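Local coordinates for protein beta-glucosidase (Chaetomella raphigera, PDB 6JXG) that probably hydrolyses terminal, non-reducing beta-D-glucosyl residues to release beta-D-glucose, as a secreted family 3 glycoside hydrolase acting in cellulose degradation, at residues Gly4-Ala9 with Ile288-Tyr293; Phe582-Leu587 with Val697-Arg702; Gln586-Tyr591 with Thr615-Val620. All blocks are in the same frame, centred on the assembly; numbering follows the deposited sequence.

Interaction 1 (Gly4-Ala9 with Ile288-Tyr293)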
loop_
_atom_site.group_PDB
_atom_site.type_symbol
_atom_site.label_atom_id
_atom_site.label_comp_id
_atom_site.label_asym_id
_atom_site.label_seq_id
_atom_site.Cartn_x
_atom_site.Cartn_y
_atom_site.Cartn_z
ATOM N N GLY A 4 2.830 -22.215 -14.593
ATOM C CA GLY A 4 3.177 -22.023 -13.138
ATOM C C GLY A 4 2.531 -23.072 -12.240
ATOM O O GLY A 4 2.581 -24.260 -12.552
ATOM N N ASP A 5 1.905 -22.638 -11.146
ATOM C CA ASP A 5 1.267 -23.482 -10.148
ATOM C C ASP A 5 -0.268 -23.800 -10.374
ATOM O O ASP A 5 -0.961 -24.436 -9.572
ATOM C CB ASP A 5 1.413 -22.812 -8.775
ATOM C CG ASP A 5 2.894 -22.557 -8.366
ATOM O OD1 ASP A 5 3.776 -23.294 -8.843
ATOM O OD2 ASP A 5 3.181 -21.649 -7.538
ATOM N N TRP A 6 -0.762 -23.385 -11.523
ATOM C CA TRP A 6 -2.192 -23.322 -11.792
ATOM C C TRP A 6 -2.789 -24.532 -12.580
ATOM O O TRP A 6 -3.980 -24.532 -12.942
ATOM C CB TRP A 6 -2.322 -22.065 -12.632
ATOM C CG TRP A 6 -2.157 -20.868 -11.813
ATOM C CD1 TRP A 6 -0.992 -20.303 -11.326
ATOM C CD2 TRP A 6 -3.218 -20.082 -11.321
ATOM N NE1 TRP A 6 -1.296 -19.164 -10.582
ATOM C CE2 TRP A 6 -2.656 -19.036 -10.540
ATOM C CE3 TRP A 6 -4.590 -20.130 -11.482
ATOM C CZ2 TRP A 6 -3.439 -18.083 -9.917
ATOM C CZ3 TRP A 6 -5.377 -19.140 -10.834
ATOM C CH2 TRP A 6 -4.794 -18.139 -10.112
ATOM N N ALA A 7 -1.974 -25.544 -12.838
ATOM C CA ALA A 7 -2.426 -26.612 -13.725
ATOM C C ALA A 7 -3.584 -27.431 -13.125
ATOM O O ALA A 7 -4.550 -27.646 -13.819
ATOM C CB ALA A 7 -1.259 -27.484 -14.170
ATOM N N ALA A 8 -3.520 -27.817 -11.855
ATOM C CA ALA A 8 -4.622 -28.541 -11.208
ATOM C C ALA A 8 -5.882 -27.718 -11.114
ATOM O O ALA A 8 -6.942 -28.244 -11.281
ATOM C CB ALA A 8 -4.216 -29.025 -9.812
ATOM N N ALA A 9 -5.749 -26.401 -10.878
ATOM C CA ALA A 9 -6.878 -25.474 -10.887
ATOM C C ALA A 9 -7.561 -25.392 -12.216
ATOM O O ALA A 9 -8.781 -25.319 -12.281
ATOM C CB ALA A 9 -6.468 -24.046 -10.373
ATOM N N ILE A 288 -11.982 -17.327 -13.846
ATOM C CA ILE A 288 -12.708 -17.061 -12.599
ATOM C C ILE A 288 -12.789 -18.335 -11.737
ATOM O O ILE A 288 -12.418 -18.335 -10.555
ATOM C CB ILE A 288 -14.139 -16.550 -12.876
ATOM C CG1 ILE A 288 -14.073 -15.222 -13.632
ATOM C CG2 ILE A 288 -14.909 -16.353 -11.558
ATOM C CD1 ILE A 288 -15.305 -14.788 -14.378
ATOM N N LEU A 289 -13.157 -19.434 -12.396
ATOM C CA LEU A 289 -13.250 -20.735 -11.705
ATOM C C LEU A 289 -11.847 -21.221 -11.307
ATOM O O LEU A 289 -11.673 -21.802 -10.245
ATOM C CB LEU A 289 -13.992 -21.789 -12.588
ATOM C CG LEU A 289 -15.465 -21.449 -12.895
ATOM C CD1 LEU A 289 -16.026 -22.607 -13.700
ATOM C CD2 LEU A 289 -16.327 -21.244 -11.640
ATOM N N ALA A 290 -10.837 -21.035 -12.162
ATOM C CA ALA A 290 -9.489 -21.455 -11.814
ATOM C C ALA A 290 -9.047 -20.798 -10.476
ATOM O O ALA A 290 -8.443 -21.443 -9.633
ATOM C CB ALA A 290 -8.516 -21.110 -12.913
ATOM N N SER A 291 -9.266 -19.507 -10.351
ATOM C CA SER A 291 -8.874 -18.774 -9.156
ATOM C C SER A 291 -9.614 -19.261 -7.897
ATOM O O SER A 291 -9.039 -19.413 -6.810
ATOM C CB SER A 291 -9.145 -17.291 -9.406
ATOM O OG SER A 291 -8.106 -16.747 -10.272
ATOM N N TRP A 292 -10.890 -19.546 -8.074
ATOM C CA TRP A 292 -11.741 -20.191 -7.049
ATOM C C TRP A 292 -11.172 -21.513 -6.548
ATOM O O TRP A 292 -10.980 -21.715 -5.319
ATOM C CB TRP A 292 -13.160 -20.366 -7.626
ATOM C CG TRP A 292 -14.229 -20.852 -6.687
ATOM C CD1 TRP A 292 -14.661 -20.219 -5.570
ATOM C CD2 TRP A 292 -15.048 -22.022 -6.827
ATOM N NE1 TRP A 292 -15.676 -20.929 -4.987
ATOM C CE2 TRP A 292 -15.944 -22.022 -5.754
ATOM C CE3 TRP A 292 -15.174 -23.012 -7.808
ATOM C CZ2 TRP A 292 -16.865 -22.975 -5.570
ATOM C CZ3 TRP A 292 -16.112 -23.987 -7.608
ATOM C CH2 TRP A 292 -16.949 -23.948 -6.488
ATOM N N TYR A 293 -10.872 -22.387 -7.502
ATOM C CA TYR A 293 -10.263 -23.681 -7.187
ATOM C C TYR A 293 -8.847 -23.514 -6.677
ATOM O O TYR A 293 -8.447 -24.233 -5.772
ATOM C CB TYR A 293 -10.209 -24.574 -8.404
ATOM C CG TYR A 293 -11.532 -25.143 -8.835
ATOM C CD1 TYR A 293 -12.220 -25.991 -7.990
ATOM C CD2 TYR A 293 -12.078 -24.876 -10.073
ATOM C CE1 TYR A 293 -13.411 -26.537 -8.339
ATOM C CE2 TYR A 293 -13.305 -25.451 -10.446
ATOM C CZ TYR A 293 -13.941 -26.291 -9.540
ATOM O OH TYR A 293 -15.181 -26.865 -9.799
#
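Trp6, just ahead of helix 7-17, and Ala9, in its first turn, settle against one flank of helix 278-294, a helix of the TIM-barrel-type N-terminal domain of family 3 glycoside hydrolases. The contact ties the N-terminal end of the chain to a segment, 288-293, that begins 279 residues after Ala9. Ahead of the helix, Asp5 OD2 and Trp6 NE1 bond the two ends of the Asn193 side-chain amide, ND2 and OD1, which helps to fix the approach to helix 7-17. The Trp6 side chain leaves with CG beside the backbone N and anti to the carbonyl carbon (chi1 -74°), which carries the six-membered end of the indole toward the barrel helix while NE1 stays on Asn193. That end meets Ser291 at the ring edge, near the ring plane, with CH2 of Trp6 3.6 Å from Ser291 OG. This is a van der Waals contact; the serine hydroxyl has its hydrogen bond with Ala195 O. Beside it, CZ3 of Trp6 lies 4.2 Å from Ala290 CB, and a ring stack with Phe294 further fixes the indole. Three residues on, Ala9 brings its methyl directly at the barrel helix. Its CA comes within 4.9 Å of Ala290 CA, a close approach that two alanines allow because neither has anything beyond CB. The methyl also touches the first side-chain carbon of Tyr293, the two CB atoms of Ala9 and Tyr293 being 4.3 Å apart. The phenol ring then turns away, one face covered by Trp292 CE3, though Tyr293 CD2 remains 4.0 Å from Ala9 O. No hydrogen bond crosses between the two segments, and the closest approach is that of Ala9 CB to the carbonyl oxygen of Ala290, at 3.4 Å.

Interaction 2 (Phe582-Leu587 with Val697-Arg702); sequences FQYSQL and VGASSR
Tyr584 and Leu587 reach across to Val697 from two sides, and the valine answers with one methyl for each. A chi1 of 171° swings CG1 of Val697 opposite the main-chain nitrogen and sets that branch against the edge of the Tyr584 ring, near the ring plane, at 4.1 Å from CD1. Its other branch, CG2, meets Leu587 CD2 at 4.0 Å. Further along the phenol, CE1 and CZ run past the backbone of Gly698, where Tyr584 CZ is 3.7 Å from the glycine carbonyl carbon; with no side chain at Gly698, the ring meets bare main chain. These strands belong to opposing sheets of the fibronectin type III-like beta-sandwich: 582-591 in a three-stranded sheet, 692-698 in a four-stranded one. They run nearly antiparallel across the interior, with Tyr584 CA 7.4 Å from Gly698 CA, so side chains and not backbone bonds join them. Beyond the ring, the hydroxyl comes down beside Ala699, Tyr584 OH lying 3.8 Å from the alanine CB. Buried there, it is satisfied by a hydrogen bond to the Glu630 carboxylate. A valine in place of Tyr584 would probably leave Glu630 without this hydroxyl partner and open a gap beside Gly698 and Ala699. Leu706, on the neighbouring strand 704-711, packs against both Tyr584 and Leu587.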
loop_
_atom_site.group_PDB
_atom_site.type_symbol
_atom_site.label_atom_id
_atom_site.label_comp_id
_atom_site.label_asym_id
_atom_site.label_seq_id
_atom_site.Cartn_x
_atom_site.Cartn_y
_atom_site.Cartn_z
ATOM N N PHE A 582 23.537 2.705 15.018
ATOM C CA PHE A 582 24.040 1.510 14.404
ATOM C C PHE A 582 25.270 1.814 13.534
ATOM O O PHE A 582 25.407 2.886 12.924
ATOM C CB PHE A 582 22.934 0.936 13.527
ATOM C CG PHE A 582 21.718 0.603 14.277
ATOM C CD1 PHE A 582 21.583 -0.635 14.872
ATOM C CD2 PHE A 582 20.688 1.514 14.381
ATOM C CE1 PHE A 582 20.413 -0.952 15.587
ATOM C CE2 PHE A 582 19.546 1.221 15.092
ATOM C CZ PHE A 582 19.408 -0.018 15.682
ATOM N N GLN A 583 26.168 0.850 13.508
ATOM C CA GLN A 583 27.365 0.901 12.691
ATOM C C GLN A 583 27.412 -0.269 11.741
ATOM O O GLN A 583 26.987 -1.355 12.086
ATOM C CB GLN A 583 28.605 0.905 13.555
ATOM C CG GLN A 583 28.764 2.238 14.281
ATOM C CD GLN A 583 29.803 2.152 15.372
ATOM O OE1 GLN A 583 30.294 1.071 15.690
ATOM N NE2 GLN A 583 30.107 3.283 15.982
ATOM N N TYR A 584 27.899 -0.025 10.537
ATOM C CA TYR A 584 27.835 -1.032 9.500
ATOM C C TYR A 584 29.263 -1.398 9.092
ATOM O O TYR A 584 30.104 -0.518 9.012
ATOM C CB TYR A 584 27.166 -0.443 8.299
ATOM C CG TYR A 584 25.681 -0.257 8.327
ATOM C CD1 TYR A 584 24.872 -0.861 7.350
ATOM C CD2 TYR A 584 25.094 0.613 9.226
ATOM C CE1 TYR A 584 23.507 -0.629 7.292
ATOM C CE2 TYR A 584 23.714 0.776 9.226
ATOM C CZ TYR A 584 22.947 0.188 8.240
ATOM O OH TYR A 584 21.596 0.321 8.249
ATOM N N SER A 585 29.528 -2.650 8.812
ATOM C CA SER A 585 30.814 -3.049 8.310
ATOM C C SER A 585 30.697 -4.364 7.539
ATOM O O SER A 585 29.610 -4.928 7.380
ATOM C CB SER A 585 31.811 -3.197 9.451
ATOM O OG SER A 585 31.400 -4.210 10.320
ATOM N N GLN A 586 31.845 -4.850 7.093
ATOM C CA GLN A 586 31.969 -6.189 6.518
ATOM C C GLN A 586 31.049 -6.470 5.331
ATOM O O GLN A 586 30.258 -7.403 5.338
ATOM C CB GLN A 586 31.799 -7.216 7.637
ATOM C CG GLN A 586 33.001 -7.193 8.588
ATOM C CD GLN A 586 33.036 -8.372 9.535
ATOM O OE1 GLN A 586 32.784 -9.531 9.129
ATOM N NE2 GLN A 586 33.350 -8.107 10.794
ATOM N N LEU A 587 31.131 -5.661 4.289
ATOM C CA LEU A 587 30.277 -5.892 3.156
ATOM C C LEU A 587 30.791 -7.110 2.417
ATOM O O LEU A 587 31.969 -7.213 2.203
ATOM C CB LEU A 587 30.437 -4.745 2.216
ATOM C CG LEU A 587 29.410 -4.212 1.264
ATOM C CD1 LEU A 587 30.023 -3.840 -0.036
ATOM C CD2 LEU A 587 28.145 -4.949 1.082
ATOM N N VAL A 697 25.224 0.151 0.563
ATOM C CA VAL A 697 24.479 -0.378 1.705
ATOM C C VAL A 697 24.476 0.670 2.796
ATOM O O VAL A 697 25.534 1.230 3.138
ATOM C CB VAL A 697 25.009 -1.736 2.192
ATOM C CG1 VAL A 697 24.336 -2.153 3.521
ATOM C CG2 VAL A 697 24.846 -2.764 1.111
ATOM N N GLY A 698 23.287 0.958 3.348
ATOM C CA GLY A 698 23.221 1.871 4.460
ATOM C C GLY A 698 21.874 1.988 5.163
ATOM O O GLY A 698 21.037 1.105 5.041
ATOM N N ALA A 699 21.725 3.075 5.919
ATOM C CA ALA A 699 20.594 3.311 6.755
ATOM C C ALA A 699 19.452 4.089 6.062
ATOM O O ALA A 699 18.383 4.213 6.645
ATOM C CB ALA A 699 21.088 4.046 7.991
ATOM N N SER A 700 19.656 4.547 4.834
ATOM C CA SER A 700 18.701 5.340 4.085
ATOM C C SER A 700 19.206 5.438 2.647
ATOM O O SER A 700 20.293 4.952 2.354
ATOM C CB SER A 700 18.457 6.754 4.676
ATOM O OG SER A 700 19.365 7.667 4.163
ATOM N N SER A 701 18.389 5.999 1.743
ATOM C CA SER A 701 18.839 6.321 0.412
ATOM C C SER A 701 19.987 7.299 0.350
ATOM O O SER A 701 20.567 7.446 -0.716
ATOM C CB SER A 701 17.718 6.887 -0.521
ATOM O OG SER A 701 17.168 8.123 -0.110
ATOM N N ARG A 702 20.281 8.017 1.399
ATOM C CA ARG A 702 21.414 8.934 1.439
ATOM C C ARG A 702 22.443 8.659 2.527
ATOM O O ARG A 702 23.571 9.140 2.363
ATOM C CB ARG A 702 20.918 10.406 1.523
ATOM C CG ARG A 702 20.310 10.790 0.180
ATOM C CD ARG A 702 20.053 12.255 0.025
ATOM N NE ARG A 702 19.411 12.465 -1.254
ATOM C CZ ARG A 702 19.646 13.505 -2.067
ATOM N NH1 ARG A 702 20.470 14.559 -1.718
ATOM N NH2 ARG A 702 19.059 13.497 -3.192
#

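Interaction 3 (Gln586-Tyr591 with Thr615-Val620)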
loop_
_atom_site.group_PDB
_atom_site.type_symbol
_atom_site.label_atom_id
_atom_site.label_comp_id
_atom_site.label_asym_id
_atom_site.label_seq_id
_atom_site.Cartn_x
_atom_site.Cartn_y
_atom_site.Cartn_z
ATOM N N GLN A 586 31.845 -4.850 7.093
ATOM C CA GLN A 586 31.969 -6.189 6.518
ATOM C C GLN A 586 31.049 -6.470 5.331
ATOM O O GLN A 586 30.258 -7.403 5.338
ATOM C CB GLN A 586 31.799 -7.216 7.637
ATOM C CG GLN A 586 33.001 -7.193 8.588
ATOM C CD GLN A 586 33.036 -8.372 9.535
ATOM O OE1 GLN A 586 32.784 -9.531 9.129
ATOM N NE2 GLN A 586 33.350 -8.107 10.794
ATOM N N LEU A 587 31.131 -5.661 4.289
ATOM C CA LEU A 587 30.277 -5.892 3.156
ATOM C C LEU A 587 30.791 -7.110 2.417
ATOM O O LEU A 587 31.969 -7.213 2.203
ATOM C CB LEU A 587 30.437 -4.745 2.216
ATOM C CG LEU A 587 29.410 -4.212 1.264
ATOM C CD1 LEU A 587 30.023 -3.840 -0.036
ATOM C CD2 LEU A 587 28.145 -4.949 1.082
ATOM N N THR A 588 29.912 -7.997 1.976
ATOM C CA THR A 588 30.251 -9.056 1.002
ATOM C C THR A 588 29.303 -8.970 -0.190
ATOM O O THR A 588 28.172 -8.545 -0.025
ATOM C CB THR A 588 30.166 -10.455 1.636
ATOM O OG1 THR A 588 28.809 -10.754 1.924
ATOM C CG2 THR A 588 30.943 -10.484 2.907
ATOM N N ALA A 589 29.724 -9.435 -1.352
ATOM C CA ALA A 589 28.911 -9.456 -2.535
ATOM C C ALA A 589 29.399 -10.615 -3.340
ATOM O O ALA A 589 30.611 -10.774 -3.467
ATOM C CB ALA A 589 29.079 -8.177 -3.340
ATOM N N LYS A 590 28.496 -11.489 -3.784
ATOM C CA LYS A 590 28.909 -12.702 -4.498
ATOM C C LYS A 590 27.861 -13.037 -5.544
ATOM O O LYS A 590 26.686 -13.090 -5.259
ATOM C CB LYS A 590 29.067 -13.864 -3.526
ATOM C CG LYS A 590 29.149 -15.237 -4.194
ATOM C CD LYS A 590 29.404 -16.360 -3.171
ATOM C CE LYS A 590 30.893 -16.706 -3.139
ATOM N NZ LYS A 590 31.154 -18.137 -2.816
ATOM N N TYR A 591 28.290 -13.223 -6.775
ATOM C CA TYR A 591 27.401 -13.735 -7.790
ATOM C C TYR A 591 27.302 -15.271 -7.522
ATOM O O TYR A 591 28.278 -15.978 -7.582
ATOM C CB TYR A 591 28.023 -13.335 -9.127
ATOM C CG TYR A 591 27.141 -12.555 -10.067
ATOM C CD1 TYR A 591 27.512 -11.317 -10.614
ATOM C CD2 TYR A 591 25.969 -13.102 -10.469
ATOM C CE1 TYR A 591 26.657 -10.622 -11.500
ATOM C CE2 TYR A 591 25.126 -12.460 -11.362
ATOM C CZ TYR A 591 25.435 -11.230 -11.880
ATOM O OH TYR A 591 24.469 -10.739 -12.840
ATOM N N THR A 615 24.057 -12.492 -3.826
ATOM C CA THR A 615 23.701 -12.180 -2.481
ATOM C C THR A 615 24.733 -11.202 -1.921
ATOM O O THR A 615 25.930 -11.353 -2.177
ATOM C CB THR A 615 23.758 -13.451 -1.631
ATOM O OG1 THR A 615 22.707 -14.305 -2.025
ATOM C CG2 THR A 615 23.513 -13.158 -0.173
ATOM N N VAL A 616 24.240 -10.223 -1.157
ATOM C CA VAL A 616 25.063 -9.203 -0.527
ATOM C C VAL A 616 24.816 -9.309 0.986
ATOM O O VAL A 616 23.634 -9.577 1.408
ATOM C CB VAL A 616 24.645 -7.807 -1.051
ATOM C CG1 VAL A 616 25.267 -6.671 -0.259
ATOM C CG2 VAL A 616 24.902 -7.702 -2.544
ATOM N N THR A 617 25.887 -9.163 1.811
ATOM C CA THR A 617 25.701 -9.119 3.216
ATOM C C THR A 617 26.454 -7.995 3.858
ATOM O O THR A 617 27.339 -7.393 3.253
ATOM C CB THR A 617 26.031 -10.426 3.968
ATOM O OG1 THR A 617 27.446 -10.604 4.060
ATOM C CG2 THR A 617 25.384 -11.637 3.239
ATOM N N ALA A 618 26.086 -7.738 5.104
ATOM C CA ALA A 618 26.833 -6.776 5.919
ATOM C C ALA A 618 26.619 -7.079 7.363
ATOM O O ALA A 618 25.660 -7.802 7.751
ATOM C CB ALA A 618 26.441 -5.322 5.592
ATOM N N LYS A 619 27.527 -6.548 8.178
ATOM C CA LYS A 619 27.392 -6.654 9.614
ATOM C C LYS A 619 26.886 -5.342 10.182
ATOM O O LYS A 619 27.430 -4.264 9.846
ATOM C CB LYS A 619 28.737 -6.978 10.289
ATOM C CG LYS A 619 28.644 -6.941 11.810
ATOM C CD LYS A 619 29.779 -7.771 12.387
ATOM C CE LYS A 619 31.089 -7.048 12.497
ATOM N NZ LYS A 619 30.831 -5.940 13.423
ATOM N N VAL A 620 25.868 -5.429 11.070
ATOM C CA VAL A 620 25.305 -4.231 11.670
ATOM C C VAL A 620 25.449 -4.415 13.179
ATOM O O VAL A 620 25.255 -5.550 13.723
ATOM C CB VAL A 620 23.799 -4.124 11.378
ATOM C CG1 VAL A 620 23.201 -2.933 12.078
ATOM C CG2 VAL A 620 23.576 -4.019 9.874
HETATM O O HOH W 1 28.745 -9.564 6.256
HETATM O O HOH W 2 27.617 -12.142 -0.069
#
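Leu587, Ala589 and Val616 form the tightly packed face of this strand pair, while Thr588, Thr617, Lys590 and Thr615 form the opposite, looser and more watery one. On the packed face, Leu587 CD2 presses on Val616 CG1 at 3.6 Å, and Ala589 CB touches the other valine branch. Leu695 and Leu706 of the facing sheet cover this apolar surface. Between the two faces, four backbone hydrogen bonds couple the strands: Thr588 and Thr617 bond each other in both directions, as do Lys590 and Thr615, with Ala589 and Val616 the non-hydrogen-bonded pair between them. On the other face the two threonine hydroxyls meet, Thr588 OG1 only 2.5 Å from Thr617 OG1, a short hydrogen bond. Both oxygens sit between their own backbone N and carbonyl carbon (chi1 68° for Thr588, 75° for Thr617), which turns them toward one another over the strand backbones. A water extends the chain at each end: one bridges Thr617 OG1 and Gln586 O, donating to the latter at 2.8 Å, and the other links Thr588 OG1 to Thr615 O. A continuous run of polar contacts thus follows the outer face. At the end of the pair the Gln586 and Lys619 side chains cross, their CB atoms 4.1 Å apart. Looser still is Lys590, whose amine end leads away from the partner strand, whereas Thr615 OG1 is held by Asn669 on strand 663-671. One apolar face turned to the opposing sheet and one polar face turned outward are what a two-layer beta-sandwich requires, here the fibronectin type III-like one, with 582-591 an outermost strand of its three-stranded sheet.

Overall arrangement
Interaction 1 stands apart, its centre about 43 Å from that of interaction 2 and about 39 Å from that of interaction 3; it joins helices in the N-terminal part of the enzyme, whereas the other two lie in the C-terminal beta-sandwich. Interactions 2 and 3 share strand 582-591, with Gln586 and Leu587 in both, and their centres are about 11 Å apart. Interactions 1 and 2 are buried and rest on van der Waals contact without a hydrogen bond between segments. Interaction 3, nearer the surface, adds backbone bonds, a hydroxyl pair and waters. A probable hydrogen bond of Ser585 O with Lys619 N (2.8 Å) continues its strand pairing into interaction 2.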